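Local structure of YqgE/AlgH family protein (Corynebacterium diphtheriae NCTC 13129, 2GS5) at residues A[1-12]-A[149-157]. The protein is of unknown function but belongs to the UPF0301 (AlgH) family, whose members share the AlgH-like domain. Residues are numbered along the deposited sequence; the frame is centred on the assembly and turned at random.
Sequences MFADRLFNAMER and EIENGDWFV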
loop_
_atom_site.group_PDB
_atom_site.type_symbol
_atom_site.label_atom_id
_atom_site.label_comp_id
_atom_site.label_asym_id
_atom_site.label_seq_id
_atom_site.Cartn_x
_atom_site.Cartn_y
_atom_site.Cartn_z
HETATM N N MSE A 1 9.003 17.075 -4.687
HETATM C CA MSE A 1 8.298 17.954 -5.658
HETATM C C MSE A 1 6.781 17.771 -5.499
HETATM O O MSE A 1 6.272 17.874 -4.387
HETATM C CB MSE A 1 8.801 17.688 -7.089
HETATM C CG MSE A 1 8.866 16.213 -7.509
HETATM SE SE MSE A 1 8.209 15.921 -9.345
HETATM C CE MSE A 1 9.025 17.462 -10.220
ATOM N N PHE A 2 6.066 17.495 -6.590
ATOM C CA PHE A 2 4.602 17.471 -6.605
ATOM C C PHE A 2 4.022 18.833 -6.272
ATOM O O PHE A 2 2.982 18.940 -5.621
ATOM C CB PHE A 2 4.030 16.384 -5.692
ATOM C CG PHE A 2 4.788 15.093 -5.744
ATOM C CD1 PHE A 2 4.907 14.311 -4.612
ATOM C CD2 PHE A 2 5.403 14.663 -6.919
ATOM C CE1 PHE A 2 5.603 13.123 -4.652
ATOM C CE2 PHE A 2 6.106 13.489 -6.957
ATOM C CZ PHE A 2 6.205 12.712 -5.824
ATOM N N ALA A 3 4.703 19.871 -6.754
ATOM C CA ALA A 3 4.204 21.230 -6.663
ATOM C C ALA A 3 2.904 21.370 -7.455
ATOM O O ALA A 3 2.690 20.660 -8.439
ATOM C CB ALA A 3 5.246 22.207 -7.192
ATOM N N ASP A 4 2.054 22.291 -7.004
ATOM C CA ASP A 4 0.804 22.650 -7.678
ATOM C C ASP A 4 0.958 22.795 -9.195
ATOM O O ASP A 4 0.100 22.337 -9.955
ATOM C CB ASP A 4 0.269 23.966 -7.096
ATOM C CG ASP A 4 -1.063 24.377 -7.697
ATOM O OD1 ASP A 4 -2.035 23.607 -7.574
ATOM O OD2 ASP A 4 -1.134 25.474 -8.292
ATOM N N ARG A 5 2.051 23.423 -9.621
ATOM C CA ARG A 5 2.310 23.675 -11.044
ATOM C C ARG A 5 2.376 22.418 -11.915
ATOM O O ARG A 5 2.172 22.499 -13.126
ATOM C CB ARG A 5 3.606 24.468 -11.224
ATOM C CG ARG A 5 3.455 25.962 -11.037
ATOM C CD ARG A 5 4.804 26.643 -10.887
ATOM N NE ARG A 5 5.710 26.334 -11.995
ATOM C CZ ARG A 5 6.659 25.393 -11.989
ATOM N NH1 ARG A 5 6.867 24.617 -10.926
ATOM N NH2 ARG A 5 7.411 25.223 -13.071
ATOM N N LEU A 6 2.661 21.263 -11.314
ATOM C CA LEU A 6 2.661 20.009 -12.065
ATOM C C LEU A 6 1.312 19.719 -12.714
ATOM O O LEU A 6 1.251 19.008 -13.714
ATOM C CB LEU A 6 3.060 18.826 -11.175
ATOM C CG LEU A 6 4.563 18.652 -10.972
ATOM C CD1 LEU A 6 4.829 17.578 -9.939
ATOM C CD2 LEU A 6 5.239 18.301 -12.288
ATOM N N PHE A 7 0.242 20.284 -12.156
ATOM C CA PHE A 7 -1.115 19.899 -12.534
ATOM C C PHE A 7 -1.861 20.954 -13.349
ATOM O O PHE A 7 -3.087 20.916 -13.450
ATOM C CB PHE A 7 -1.893 19.519 -11.268
ATOM C CG PHE A 7 -1.225 18.430 -10.483
ATOM C CD1 PHE A 7 -1.267 17.122 -10.936
ATOM C CD2 PHE A 7 -0.506 18.719 -9.333
ATOM C CE1 PHE A 7 -0.632 16.108 -10.241
ATOM C CE2 PHE A 7 0.140 17.710 -8.631
ATOM C CZ PHE A 7 0.071 16.403 -9.085
ATOM N N ASN A 8 -1.120 21.866 -13.964
ATOM C CA ASN A 8 -1.732 22.922 -14.766
ATOM C C ASN A 8 -2.487 22.376 -15.984
ATOM O O ASN A 8 -3.528 22.905 -16.356
ATOM C CB ASN A 8 -0.678 23.942 -15.218
ATOM C CG ASN A 8 -0.200 24.841 -14.083
ATOM O OD1 ASN A 8 -0.762 24.842 -12.988
ATOM N ND2 ASN A 8 0.848 25.609 -14.344
ATOM N N ALA A 9 -1.947 21.331 -16.607
ATOM C CA ALA A 9 -2.604 20.666 -17.738
ATOM C C ALA A 9 -3.058 19.253 -17.369
ATOM O O ALA A 9 -4.056 18.761 -17.885
ATOM C CB ALA A 9 -1.666 20.617 -18.932
HETATM N N MSE A 10 -2.308 18.614 -16.478
HETATM C CA MSE A 10 -2.561 17.249 -16.035
HETATM C C MSE A 10 -3.294 17.321 -14.706
HETATM O O MSE A 10 -2.902 18.083 -13.845
HETATM C CB MSE A 10 -1.213 16.560 -15.839
HETATM C CG MSE A 10 -1.259 15.119 -15.412
HETATM SE SE MSE A 10 0.563 14.524 -15.068
HETATM C CE MSE A 10 0.780 15.208 -13.258
ATOM N N GLU A 11 -4.362 16.554 -14.533
ATOM C CA GLU A 11 -5.124 16.630 -13.284
ATOM C C GLU A 11 -4.663 15.611 -12.261
ATOM O O GLU A 11 -4.193 14.532 -12.616
ATOM C CB GLU A 11 -6.613 16.457 -13.540
ATOM C CG GLU A 11 -7.228 17.638 -14.262
ATOM C CD GLU A 11 -8.609 17.960 -13.758
ATOM O OE1 GLU A 11 -8.925 19.169 -13.623
ATOM O OE2 GLU A 11 -9.375 17.004 -13.496
ATOM N N ARG A 12 -4.805 15.980 -10.990
ATOM C CA ARG A 12 -4.467 15.093 -9.885
ATOM C C ARG A 12 -5.422 13.917 -9.856
ATOM O O ARG A 12 -6.611 14.071 -10.156
ATOM C CB ARG A 12 -4.581 15.833 -8.552
ATOM C CG ARG A 12 -3.580 16.951 -8.325
ATOM C CD ARG A 12 -3.718 17.487 -6.912
ATOM N NE ARG A 12 -2.776 18.559 -6.590
ATOM C CZ ARG A 12 -2.902 19.823 -6.984
ATOM N NH1 ARG A 12 -1.984 20.716 -6.623
ATOM N NH2 ARG A 12 -3.926 20.210 -7.742
ATOM N N GLU A 149 -2.263 17.960 2.767
ATOM C CA GLU A 149 -0.893 17.499 2.505
ATOM C C GLU A 149 -0.618 17.350 1.014
ATOM O O GLU A 149 0.476 17.664 0.563
ATOM C CB GLU A 149 -0.607 16.199 3.263
ATOM C CG GLU A 149 -0.569 16.447 4.760
ATOM C CD GLU A 149 -0.303 15.227 5.597
ATOM O OE1 GLU A 149 0.014 14.160 5.033
ATOM O OE2 GLU A 149 -0.396 15.347 6.838
ATOM N N ILE A 150 -1.605 16.875 0.258
ATOM C CA ILE A 150 -1.463 16.787 -1.194
ATOM C C ILE A 150 -1.275 18.188 -1.799
ATOM O O ILE A 150 -0.363 18.402 -2.599
ATOM C CB ILE A 150 -2.655 16.041 -1.840
ATOM C CG1 ILE A 150 -2.616 14.556 -1.465
ATOM C CG2 ILE A 150 -2.646 16.205 -3.378
ATOM C CD1 ILE A 150 -3.914 13.837 -1.721
ATOM N N GLU A 151 -2.095 19.139 -1.359
ATOM C CA GLU A 151 -1.975 20.534 -1.810
ATOM C C GLU A 151 -0.608 21.127 -1.480
ATOM O O GLU A 151 -0.075 21.945 -2.241
ATOM C CB GLU A 151 -3.083 21.387 -1.187
ATOM C CG GLU A 151 -4.462 21.073 -1.750
ATOM C CD GLU A 151 -5.608 21.561 -0.884
ATOM O OE1 GLU A 151 -5.371 22.343 0.070
ATOM O OE2 GLU A 151 -6.764 21.162 -1.166
ATOM N N ASN A 152 -0.031 20.701 -0.363
ATOM C CA ASN A 152 1.301 21.153 0.043
ATOM C C ASN A 152 2.445 20.505 -0.754
ATOM O O ASN A 152 3.602 20.917 -0.630
ATOM C CB ASN A 152 1.502 20.895 1.535
ATOM C CG ASN A 152 2.703 21.627 2.098
ATOM O OD1 ASN A 152 2.783 22.855 2.021
ATOM N ND2 ASN A 152 3.648 20.879 2.664
ATOM N N GLY A 153 2.126 19.495 -1.560
ATOM C CA GLY A 153 3.118 18.781 -2.363
ATOM C C GLY A 153 3.753 17.562 -1.702
ATOM O O GLY A 153 4.722 17.020 -2.235
ATOM N N ASP A 154 3.196 17.111 -0.575
ATOM C CA ASP A 154 3.776 15.997 0.213
ATOM C C ASP A 154 3.669 14.636 -0.457
ATOM O O ASP A 154 4.518 13.756 -0.238
ATOM C CB ASP A 154 3.087 15.861 1.579
ATOM C CG ASP A 154 3.389 17.002 2.525
ATOM O OD1 ASP A 154 4.127 17.953 2.149
ATOM O OD2 ASP A 154 2.855 16.946 3.654
ATOM N N TRP A 155 2.608 14.457 -1.237
ATOM C CA TRP A 155 2.272 13.164 -1.811
ATOM C C TRP A 155 1.857 13.312 -3.257
ATOM O O TRP A 155 1.276 14.328 -3.629
ATOM C CB TRP A 155 1.080 12.550 -1.089
ATOM C CG TRP A 155 1.190 12.508 0.385
ATOM C CD1 TRP A 155 0.562 13.325 1.267
ATOM C CD2 TRP A 155 1.965 11.595 1.162
ATOM N NE1 TRP A 155 0.893 12.983 2.545
ATOM C CE2 TRP A 155 1.761 11.925 2.509
ATOM C CE3 TRP A 155 2.813 10.527 0.847
ATOM C CZ2 TRP A 155 2.380 11.233 3.546
ATOM C CZ3 TRP A 155 3.422 9.836 1.887
ATOM C CH2 TRP A 155 3.202 10.191 3.214
ATOM N N PHE A 156 2.149 12.288 -4.052
ATOM C CA PHE A 156 1.592 12.143 -5.386
ATOM C C PHE A 156 0.684 10.917 -5.360
ATOM O O PHE A 156 1.099 9.834 -4.954
ATOM C CB PHE A 156 2.698 11.989 -6.434
ATOM C CG PHE A 156 2.190 11.920 -7.849
ATOM C CD1 PHE A 156 1.958 13.072 -8.579
ATOM C CD2 PHE A 156 1.943 10.693 -8.447
ATOM C CE1 PHE A 156 1.498 13.007 -9.891
ATOM C CE2 PHE A 156 1.480 10.626 -9.736
ATOM C CZ PHE A 156 1.251 11.767 -10.461
ATOM N N VAL A 157 -0.561 11.112 -5.778
ATOM C CA VAL A 157 -1.566 10.057 -5.756
ATOM C C VAL A 157 -1.523 9.306 -7.073
ATOM O O VAL A 157 -1.650 9.917 -8.133
ATOM C CB VAL A 157 -2.957 10.636 -5.514
ATOM C CG1 VAL A 157 -4.019 9.542 -5.431
ATOM C CG2 VAL A 157 -2.946 11.437 -4.253
HETATM O O HOH W 1 0.285 18.281 -5.316
#
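Phe-2 lays its ring against the start of strand 155-159, and CB of Phe-156 sits over the centre of that ring, 3.5 Å from the ring centroid and only 6° off its normal: a CH-pi contact. CD1 of Phe-2 meanwhile rests 3.5 Å from the backbone N of Phe-156. A flat, apolar ring suits this place because it can cover both main chain and CB. The CB of Phe-156 points toward segment 1-12, and with CG anti to the backbone N (chi1 -176°) the ring passes Phe-2, their planes at 47° in an oblique pairing, and CE1 meets the edge of Phe-7, 3.8 Å from CZ. The methyl CE of the selenomethionine Met-10 approaches the edge of the Phe-156 ring, extending this apolar cluster.

Beside it, Gly-153 has left helical geometry and forms a Schellman motif, with Gly-153 N bonded to Ile-150 O and Asp-154 N to Glu-149 O. Its positive phi is easily adopted without a side chain, and the bare CA lets the N-terminal chain come close, forming a CA-H...O contact of 3.3 Å from Gly-153 CA to Phe-2 O. No direct hydrogen bond joins the segments; instead a water donates to both Phe-2 O and Ile-150 O and weakly accepts from Arg-12 NE. The extended Arg-12 chain runs alongside Ile-150 in the opposite direction, CD lying 3.9 Å from CG2, while NH1 gives Asp-4 OD1 a nearly straight hydrogen bond of 3.0 Å, part of a salt bridge. Arg-12 CG lies over the centre of the Phe-7 ring; the methylenes meet apolar groups while the guanidinium meets Asp-4.

The N-terminal segment thus packs where helix 145-151 gives way to strand 155-159, which pairs antiparallel with strand 19-23; Phe-156 bonds through its backbone to Val-22, and Trp-155 touches Leu-21 and Ala-23.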